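Local coordinates for protein-L-isoaspartate O-methyltransferase beta-aspartate methyltransferase (Plasmodium falciparum, PDB 2PBF) that probably repairs damaged proteins by transferring a methyl group from S-adenosylmethionine to the carboxyl group of L-isoaspartyl residues, at residues 148-153 / 222-227; 173-178 / 189-194. All blocks are in the same frame, centred on the assembly; numbering follows the deposited sequence.

How the interactions relate
From the N terminus, the chain first reaches residues 148-153, in the loop that leads from strand 142-146, at one edge of the seven-stranded sheet, to helix 154-160. Residues 173-178 follow strand 163-168 and run into helix 177-182, after which strand 187-195 brings residues 189-194 back against them and closes the short loop of interaction 2. That loop is nested inside the much longer one closed by interaction 1, where the C-terminal residues 222-227, beyond strand 212-219 at the other edge, meet 148-153. The centres lie about 11 Å apart, and Lys226 joins the two contacts through its salt bridge to Glu174, while Tyr150 OH packs on Pro176.

Interaction 1: residues 148-153 / 222-227; sequences NIYQVN and VSLKKN. With SAH (S-adenosyl-L-homocysteine), chain C.
The backbones of 148-153 and 222-227 come closest at Tyr150 and Lys226, whose CA atoms are 6.0 Å apart, and neither segment is regular helix or strand. With CG anti to the backbone N (chi1 -173°), the amide of Asn148 points at the C-terminal segment. Its ND2 donates to Lys225 O (3.1 Å, 148° at the hydrogen), which lies 22° out of the amide plane. Its OD1 takes two N-H groups, from Tyr150 N in an Asx turn (2.8 Å) and from the adenine N6 of S-adenosyl-L-homocysteine (2.8 Å). N6 also makes a weak hydrogen bond to Lys225 O (2.7 Å). Lys225 N in turn donates to adenine N7, and Ile149 N to N1 in a nearly straight bond. Leu224 sets CD1 against the purine, 3.4 Å from C5, and turns CD2 to Tyr150 OH. The extended chain of Lys226 crosses the tyrosine, its CG over one ring face in a CH-pi contact 3.6 Å from the centroid, while its NZ continues to Glu174. One water bridges Tyr150 OH and Leu224 O. Polar edge atoms of the adenine are thus read by both segments, and the Asn148 amide, gripped by three hydrogen bonds, is held in its rotation, consistent with selection of the 6-amino group.

Interaction 2: residues 173-178 / 189-194; sequences SELPEI and LIIPIE
In Leu175 a chi1 of -156° carries CG to the side opposite the backbone N, and Ile193 swings CG1 to the side of its own N (chi1 -58°), a pairing that sets Ile193 CD1 4.0 Å from Leu175 CB and equally near Leu175 CG. The two side chains pass each other at a slant, and the other branch of the isoleucine, CG2, lies against the backbone at Glu174 CA (3.8 Å). Farther along the leucine, CD2 meets Leu189 CD1 at 4.1 Å. Ile191 reaches with its CD1 to Pro176 CD at the proline ring, 3.5 Å away. Glu194 presents an extended chain at the far end, where its CD packs 3.7 Å from Ser173 CA.

Residues 173-176 run roughly counter to residues 189-194, their end-to-end directions 154° apart, with Pro176 at the N-cap position of helix 177-182. Strand 198-205 adds Ile204 beside both Leu175 and Ile191, and Leu179 of the helix packs on Leu189 and Ile191. This is the link between strand 163-168 and its parallel neighbour 187-195 in the Rossmann-like methyltransferase sheet, a beta-alpha-beta crossover whose helix and lead-in cover the strand. Polar groups stay at the margin: Ser173 OG makes a weak bond to Glu174 OE2, whose stronger partner is Lys226. Just outside the contact, Pro192 is joined to Ala172 by a backbone hydrogen bond. No hydrogen bond joins the two segments themselves, and their contact is mostly apolar packing of branched aliphatic carbons and one proline ring.

Interaction 1: residues 148-153 / 222-227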
ATOM      1  N   ASN A 148       6.380  11.381   7.558  1.00 39.03           N
ATOM      2  CA  ASN A 148       5.000  11.796   7.469  1.00 39.81           C
ATOM      3  C   ASN A 148       4.782  12.483   6.130  1.00 40.18           C
ATOM      4  O   ASN A 148       5.533  13.385   5.764  1.00 40.60           O
ATOM      5  CB  ASN A 148       4.664  12.770   8.600  1.00 39.90           C
ATOM      6  CG  ASN A 148       3.196  13.110   8.661  1.00 39.85           C
ATOM      7  OD1 ASN A 148       2.523  13.278   7.633  1.00 38.23           O
ATOM      8  ND2 ASN A 148       2.679  13.197   9.879  1.00 39.54           N
ATOM      9  N   ILE A 149       3.742  12.061   5.417  1.00 40.77           N
ATOM     10  CA  ILE A 149       3.469  12.538   4.066  1.00 41.47           C
ATOM     11  C   ILE A 149       3.202  14.050   4.044  1.00 42.76           C
ATOM     12  O   ILE A 149       3.407  14.721   3.022  1.00 42.87           O
ATOM     13  CB  ILE A 149       2.301  11.734   3.429  1.00 41.30           C
ATOM     14  CG1 ILE A 149       2.105  12.101   1.952  1.00 40.67           C
ATOM     15  CG2 ILE A 149       0.990  11.920   4.217  1.00 38.88           C
ATOM     16  CD1 ILE A 149       3.283  11.794   1.051  1.00 39.03           C
ATOM     17  N   TYR A 150       2.744  14.567   5.186  1.00 44.45           N
ATOM     18  CA  TYR A 150       2.363  15.973   5.352  1.00 45.58           C
ATOM     19  C   TYR A 150       3.574  16.852   5.673  1.00 47.08           C
ATOM     20  O   TYR A 150       3.451  18.068   5.800  1.00 47.29           O
ATOM     21  CB  TYR A 150       1.323  16.115   6.475  1.00 45.05           C
ATOM     22  CG  TYR A 150      -0.089  15.682   6.118  1.00 43.77           C
ATOM     23  CD1 TYR A 150      -0.848  16.393   5.196  1.00 43.21           C
ATOM     24  CD2 TYR A 150      -0.670  14.577   6.737  1.00 43.21           C
ATOM     25  CE1 TYR A 150      -2.149  16.000   4.865  1.00 43.08           C
ATOM     26  CE2 TYR A 150      -1.965  14.179   6.436  1.00 41.51           C
ATOM     27  CZ  TYR A 150      -2.702  14.893   5.506  1.00 43.84           C
ATOM     28  OH  TYR A 150      -3.985  14.499   5.217  1.00 43.36           O
ATOM     29  N   GLN A 151       4.735  16.225   5.829  1.00 48.71           N
ATOM     30  CA  GLN A 151       5.965  16.950   6.148  1.00 50.14           C
ATOM     31  C   GLN A 151       6.991  16.842   5.027  1.00 50.28           C
ATOM     32  O   GLN A 151       8.188  16.843   5.266  1.00 50.53           O
ATOM     33  CB  GLN A 151       6.535  16.460   7.469  1.00 50.39           C
ATOM     34  CG  GLN A 151       5.577  16.678   8.620  1.00 53.48           C
ATOM     35  CD  GLN A 151       6.228  16.436   9.961  1.00 57.25           C
ATOM     36  OE1 GLN A 151       6.643  17.386  10.642  1.00 59.10           O
ATOM     37  NE2 GLN A 151       6.337  15.164  10.349  1.00 57.69           N
ATOM     38  N   VAL A 152       6.491  16.780   3.799  1.00 50.84           N
ATOM     39  CA  VAL A 152       7.315  16.644   2.612  1.00 51.39           C
ATOM     40  C   VAL A 152       7.359  18.005   1.917  1.00 51.81           C
ATOM     41  O   VAL A 152       6.398  18.411   1.252  1.00 52.16           O
ATOM     42  CB  VAL A 152       6.791  15.504   1.677  1.00 51.47           C
ATOM     43  CG1 VAL A 152       7.499  15.496   0.329  1.00 51.19           C
ATOM     44  CG2 VAL A 152       6.936  14.135   2.352  1.00 51.32           C
ATOM     45  N   ASN A 153       8.478  18.706   2.097  1.00 51.87           N
ATOM     46  CA  ASN A 153       8.678  20.040   1.532  1.00 51.98           C
ATOM     47  C   ASN A 153       8.905  20.037   0.019  1.00 52.17           C
ATOM     48  O   ASN A 153       8.937  18.971  -0.618  1.00 51.62           O
ATOM     49  CB  ASN A 153       9.828  20.748   2.249  1.00 51.89           C
ATOM     50  CG  ASN A 153      11.138  19.999   2.129  1.00 51.65           C
ATOM     51  OD1 ASN A 153      11.592  19.692   1.030  1.00 52.23           O
ATOM     52  ND2 ASN A 153      11.758  19.707   3.264  1.00 53.49           N
ATOM     53  N   VAL A 222      -7.451   3.242   9.774  1.00 37.00           N
ATOM     54  CA  VAL A 222      -6.817   4.110  10.758  1.00 37.62           C
ATOM     55  C   VAL A 222      -6.657   5.503  10.103  1.00 37.74           C
ATOM     56  O   VAL A 222      -6.643   5.625   8.874  1.00 36.48           O
ATOM     57  CB  VAL A 222      -5.445   3.544  11.305  1.00 37.94           C
ATOM     58  CG1 VAL A 222      -5.385   1.998  11.263  1.00 39.09           C
ATOM     59  CG2 VAL A 222      -4.253   4.111  10.561  1.00 37.04           C
ATOM     60  N   SER A 223      -6.536   6.537  10.928  1.00 38.26           N
ATOM     61  CA  SER A 223      -6.423   7.919  10.451  1.00 39.25           C
ATOM     62  C   SER A 223      -5.038   8.320   9.892  1.00 39.44           C
ATOM     63  O   SER A 223      -3.990   7.970  10.467  1.00 39.76           O
ATOM     64  CB  SER A 223      -6.805   8.875  11.582  1.00 39.41           C
ATOM     65  OG  SER A 223      -6.872  10.195  11.082  1.00 40.52           O
ATOM     66  N   LEU A 224      -5.044   9.074   8.790  1.00 39.73           N
ATOM     67  CA  LEU A 224      -3.814   9.691   8.263  1.00 40.17           C
ATOM     68  C   LEU A 224      -3.506  10.972   9.052  1.00 41.30           C
ATOM     69  O   LEU A 224      -4.060  12.033   8.760  1.00 42.22           O
ATOM     70  CB  LEU A 224      -3.941   9.992   6.763  1.00 39.97           C
ATOM     71  CG  LEU A 224      -2.668  10.398   6.025  1.00 39.04           C
ATOM     72  CD1 LEU A 224      -1.754   9.201   5.854  1.00 37.51           C
ATOM     73  CD2 LEU A 224      -3.014  11.032   4.679  1.00 39.23           C
ATOM     74  N   LYS A 225      -2.629  10.840  10.047  1.00 41.78           N
ATOM     75  CA  LYS A 225      -2.325  11.874  11.028  1.00 42.75           C
ATOM     76  C   LYS A 225      -1.414  12.975  10.485  1.00 43.72           C
ATOM     77  O   LYS A 225      -0.343  12.703   9.932  1.00 43.64           O
ATOM     78  CB  LYS A 225      -1.677  11.243  12.263  1.00 42.49           C
ATOM     79  CG  LYS A 225      -2.588  10.409  13.143  1.00 41.59           C
ATOM     80  CD  LYS A 225      -1.837   9.993  14.399  1.00 42.34           C
ATOM     81  CE  LYS A 225      -2.646   9.061  15.309  1.00 43.57           C
ATOM     82  NZ  LYS A 225      -3.895   9.678  15.883  1.00 44.08           N
ATOM     83  N   LYS A 226      -1.847  14.219  10.675  1.00 44.87           N
ATOM     84  CA  LYS A 226      -1.138  15.396  10.187  1.00 45.70           C
ATOM     85  C   LYS A 226       0.082  15.791  11.012  1.00 46.75           C
ATOM     86  O   LYS A 226       0.955  16.508  10.530  1.00 47.20           O
ATOM     87  CB  LYS A 226      -2.099  16.564  10.066  1.00 45.70           C
ATOM     88  CG  LYS A 226      -2.961  16.488   8.842  1.00 44.96           C
ATOM     89  CD  LYS A 226      -4.003  17.554   8.858  1.00 43.59           C
ATOM     90  CE  LYS A 226      -4.721  17.598   7.548  1.00 41.92           C
ATOM     91  NZ  LYS A 226      -5.794  18.612   7.614  1.00 41.72           N
ATOM     92  N   ASN A 227       0.155  15.333  12.252  1.00 47.92           N
ATOM     93  CA  ASN A 227       1.383  15.520  13.016  1.00 49.31           C
ATOM     94  C   ASN A 227       1.822  14.232  13.679  1.00 49.77           C
ATOM     95  O   ASN A 227       1.840  13.190  13.016  1.00 49.84           O
ATOM     96  CB  ASN A 227       1.266  16.671  14.031  1.00 49.97           C
ATOM     97  CG  ASN A 227      -0.044  16.646  14.815  1.00 51.45           C
ATOM     98  OD1 ASN A 227      -0.268  15.765  15.660  1.00 55.28           O
ATOM     99  ND2 ASN A 227      -0.913  17.613  14.538  1.00 51.83           N
ATOM    100  OXT ASN A 227       2.164  14.207  14.869  1.00 50.21           O
TER
HETATM  101  N   SAH C 301      -0.750  -0.775   4.624  1.00 26.69           N
HETATM  102  CA  SAH C 301      -0.581  -0.887   6.096  1.00 25.82           C
HETATM  103  CB  SAH C 301      -1.620  -0.034   6.777  1.00 25.87           C
HETATM  104  CG  SAH C 301      -1.171   0.234   8.208  1.00 26.37           C
HETATM  105  SD  SAH C 301      -2.351   1.262   9.088  1.00 30.06           S
HETATM  106  C   SAH C 301      -0.638  -2.330   6.608  1.00 26.11           C
HETATM  107  O   SAH C 301      -1.526  -3.075   6.191  1.00 24.73           O
HETATM  108  OXT SAH C 301       0.204  -2.762   7.436  1.00 24.57           O
HETATM  109  C5' SAH C 301      -1.857   2.841   8.355  1.00 30.80           C
HETATM  110  C4' SAH C 301      -0.429   3.302   8.650  1.00 30.88           C
HETATM  111  O4' SAH C 301      -0.354   4.650   8.280  1.00 32.06           O
HETATM  112  C3' SAH C 301       0.036   3.236  10.098  1.00 30.09           C
HETATM  113  O3' SAH C 301       1.183   2.405  10.177  1.00 28.25           O
HETATM  114  C2' SAH C 301       0.342   4.679  10.471  1.00 30.61           C
HETATM  115  O2' SAH C 301       1.462   4.789  11.322  1.00 30.16           O
HETATM  116  C1' SAH C 301       0.603   5.290   9.110  1.00 30.67           C
HETATM  117  N9  SAH C 301       0.368   6.746   8.998  1.00 31.12           N
HETATM  118  C8  SAH C 301      -0.637   7.451   9.596  1.00 31.73           C
HETATM  119  N7  SAH C 301      -0.537   8.741   9.201  1.00 32.36           N
HETATM  120  C5  SAH C 301       0.529   8.882   8.381  1.00 29.82           C
HETATM  121  C6  SAH C 301       1.093   9.984   7.729  1.00 31.26           C
HETATM  122  N6  SAH C 301       0.597  11.210   7.836  1.00 29.90           N
HETATM  123  N1  SAH C 301       2.184   9.799   6.919  1.00 32.96           N
HETATM  124  C2  SAH C 301       2.735   8.539   6.782  1.00 30.97           C
HETATM  125  N3  SAH C 301       2.172   7.478   7.446  1.00 30.07           N
HETATM  126  C4  SAH C 301       1.088   7.633   8.236  1.00 29.94           C
HETATM  127  O   HOH W   1      -5.695  13.646   7.298  1.00 42.39           O

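Interaction 2: residues 173-178 / 189-194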
ATOM      1  N   SER A 173      -8.635  13.440   6.431  1.00 40.11           N
ATOM      2  CA  SER A 173      -9.711  14.430   6.637  1.00 41.61           C
ATOM      3  C   SER A 173     -10.136  15.071   5.315  1.00 42.24           C
ATOM      4  O   SER A 173     -11.306  15.420   5.128  1.00 42.97           O
ATOM      5  CB  SER A 173      -9.288  15.489   7.665  1.00 40.95           C
ATOM      6  OG  SER A 173      -8.131  16.201   7.260  1.00 42.82           O
ATOM      7  N   GLU A 174      -9.170  15.227   4.408  1.00 43.22           N
ATOM      8  CA  GLU A 174      -9.415  15.685   3.029  1.00 43.83           C
ATOM      9  C   GLU A 174      -8.248  15.269   2.125  1.00 43.59           C
ATOM     10  O   GLU A 174      -7.174  14.931   2.626  1.00 43.85           O
ATOM     11  CB  GLU A 174      -9.674  17.207   2.961  1.00 43.92           C
ATOM     12  CG  GLU A 174      -8.449  18.103   3.186  1.00 46.84           C
ATOM     13  CD  GLU A 174      -8.121  18.323   4.656  1.00 50.73           C
ATOM     14  OE1 GLU A 174      -9.019  18.748   5.425  1.00 52.80           O
ATOM     15  OE2 GLU A 174      -6.954  18.085   5.044  1.00 52.37           O
ATOM     16  N   LEU A 175      -8.479  15.298   0.807  1.00 43.73           N
ATOM     17  CA  LEU A 175      -7.526  14.854  -0.222  1.00 43.96           C
ATOM     18  C   LEU A 175      -6.243  15.663  -0.201  1.00 44.20           C
ATOM     19  O   LEU A 175      -6.248  16.817  -0.629  1.00 44.74           O
ATOM     20  CB  LEU A 175      -8.157  14.993  -1.614  1.00 43.52           C
ATOM     21  CG  LEU A 175      -7.688  14.159  -2.819  1.00 43.88           C
ATOM     22  CD1 LEU A 175      -7.614  15.033  -4.035  1.00 40.52           C
ATOM     23  CD2 LEU A 175      -6.347  13.430  -2.609  1.00 44.13           C
ATOM     24  N   PRO A 176      -5.130  15.067   0.272  1.00 44.42           N
ATOM     25  CA  PRO A 176      -3.952  15.912   0.403  1.00 44.43           C
ATOM     26  C   PRO A 176      -3.411  16.278  -0.976  1.00 44.40           C
ATOM     27  O   PRO A 176      -3.252  15.417  -1.831  1.00 44.22           O
ATOM     28  CB  PRO A 176      -2.969  15.039   1.194  1.00 44.50           C
ATOM     29  CG  PRO A 176      -3.812  13.883   1.739  1.00 44.20           C
ATOM     30  CD  PRO A 176      -4.847  13.682   0.689  1.00 44.14           C
ATOM     31  N   GLU A 177      -3.167  17.564  -1.187  1.00 44.65           N
ATOM     32  CA  GLU A 177      -2.786  18.083  -2.505  1.00 45.04           C
ATOM     33  C   GLU A 177      -1.407  17.589  -2.979  1.00 44.01           C
ATOM     34  O   GLU A 177      -1.202  17.377  -4.177  1.00 44.36           O
ATOM     35  CB  GLU A 177      -2.901  19.618  -2.511  1.00 45.78           C
ATOM     36  CG  GLU A 177      -2.922  20.285  -3.885  1.00 48.93           C
ATOM     37  CD  GLU A 177      -3.897  19.646  -4.880  1.00 53.62           C
ATOM     38  OE1 GLU A 177      -4.909  19.036  -4.451  1.00 55.25           O
ATOM     39  OE2 GLU A 177      -3.634  19.756  -6.105  1.00 55.59           O
ATOM     40  N   ILE A 178      -0.484  17.381  -2.040  1.00 42.92           N
ATOM     41  CA  ILE A 178       0.776  16.682  -2.333  1.00 42.30           C
ATOM     42  C   ILE A 178       0.576  15.359  -3.079  1.00 41.63           C
ATOM     43  O   ILE A 178       1.268  15.085  -4.070  1.00 41.47           O
ATOM     44  CB  ILE A 178       1.651  16.426  -1.071  1.00 42.29           C
ATOM     45  CG1 ILE A 178       2.908  15.672  -1.487  1.00 43.26           C
ATOM     46  CG2 ILE A 178       0.888  15.660   0.026  1.00 42.25           C
ATOM     47  CD1 ILE A 178       4.034  15.757  -0.514  1.00 42.48           C
ATOM     48  N   LEU A 189      -4.480   6.833  -7.749  1.00 32.73           N
ATOM     49  CA  LEU A 189      -4.318   7.050  -6.306  1.00 32.46           C
ATOM     50  C   LEU A 189      -5.556   6.461  -5.650  1.00 31.64           C
ATOM     51  O   LEU A 189      -6.684   6.791  -6.030  1.00 32.09           O
ATOM     52  CB  LEU A 189      -4.283   8.548  -5.993  1.00 32.11           C
ATOM     53  CG  LEU A 189      -3.648   9.313  -4.813  1.00 33.49           C
ATOM     54  CD1 LEU A 189      -4.196  10.767  -4.858  1.00 33.75           C
ATOM     55  CD2 LEU A 189      -3.824   8.737  -3.415  1.00 31.01           C
ATOM     56  N   ILE A 190      -5.325   5.572  -4.700  1.00 30.24           N
ATOM     57  CA  ILE A 190      -6.357   4.929  -3.885  1.00 29.93           C
ATOM     58  C   ILE A 190      -6.226   5.473  -2.468  1.00 29.72           C
ATOM     59  O   ILE A 190      -5.184   5.355  -1.844  1.00 28.87           O
ATOM     60  CB  ILE A 190      -6.160   3.381  -3.874  1.00 29.76           C
ATOM     61  CG1 ILE A 190      -6.441   2.781  -5.253  1.00 29.53           C
ATOM     62  CG2 ILE A 190      -6.979   2.693  -2.746  1.00 31.73           C
ATOM     63  CD1 ILE A 190      -7.869   2.958  -5.729  1.00 34.92           C
ATOM     64  N   ILE A 191      -7.288   6.086  -1.965  1.00 30.16           N
ATOM     65  CA  ILE A 191      -7.199   6.763  -0.689  1.00 31.02           C
ATOM     66  C   ILE A 191      -8.553   6.843   0.015  1.00 30.54           C
ATOM     67  O   ILE A 191      -9.548   7.157  -0.619  1.00 30.43           O
ATOM     68  CB  ILE A 191      -6.584   8.202  -0.869  1.00 30.47           C
ATOM     69  CG1 ILE A 191      -6.581   8.970   0.449  1.00 30.45           C
ATOM     70  CG2 ILE A 191      -7.283   8.977  -2.021  1.00 32.49           C
ATOM     71  CD1 ILE A 191      -5.788  10.283   0.391  1.00 30.81           C
ATOM     72  N   PRO A 192      -8.592   6.541   1.330  1.00 30.86           N
ATOM     73  CA  PRO A 192      -9.843   6.826   2.059  1.00 30.88           C
ATOM     74  C   PRO A 192      -9.916   8.306   2.448  1.00 31.80           C
ATOM     75  O   PRO A 192      -8.950   8.843   2.965  1.00 31.46           O
ATOM     76  CB  PRO A 192      -9.737   5.941   3.307  1.00 30.11           C
ATOM     77  CG  PRO A 192      -8.480   5.047   3.070  1.00 29.49           C
ATOM     78  CD  PRO A 192      -7.594   5.909   2.214  1.00 30.51           C
ATOM     79  N   ILE A 193     -11.052   8.950   2.190  1.00 33.49           N
ATOM     80  CA  ILE A 193     -11.277  10.342   2.630  1.00 35.85           C
ATOM     81  C   ILE A 193     -12.549  10.422   3.502  1.00 36.93           C
ATOM     82  O   ILE A 193     -13.596   9.899   3.110  1.00 37.85           O
ATOM     83  CB  ILE A 193     -11.303  11.329   1.427  1.00 36.21           C
ATOM     84  CG1 ILE A 193      -9.979  11.240   0.630  1.00 36.84           C
ATOM     85  CG2 ILE A 193     -11.563  12.796   1.891  1.00 35.54           C
ATOM     86  CD1 ILE A 193     -10.074  11.628  -0.813  1.00 37.98           C
ATOM     87  N   GLU A 194     -12.435  11.009   4.694  1.00 38.56           N
ATOM     88  CA  GLU A 194     -13.609  11.289   5.545  1.00 40.76           C
ATOM     89  C   GLU A 194     -14.609  12.166   4.789  1.00 41.16           C
ATOM     90  O   GLU A 194     -14.343  13.338   4.468  1.00 42.35           O
ATOM     91  CB  GLU A 194     -13.254  12.037   6.820  1.00 40.75           C
ATOM     92  CG  GLU A 194     -12.169  11.500   7.715  1.00 42.52           C
ATOM     93  CD  GLU A 194     -11.848  12.483   8.866  1.00 43.39           C
ATOM     94  OE1 GLU A 194     -12.558  13.517   9.011  1.00 46.41           O
ATOM     95  OE2 GLU A 194     -10.898  12.220   9.638  1.00 46.37           O
TER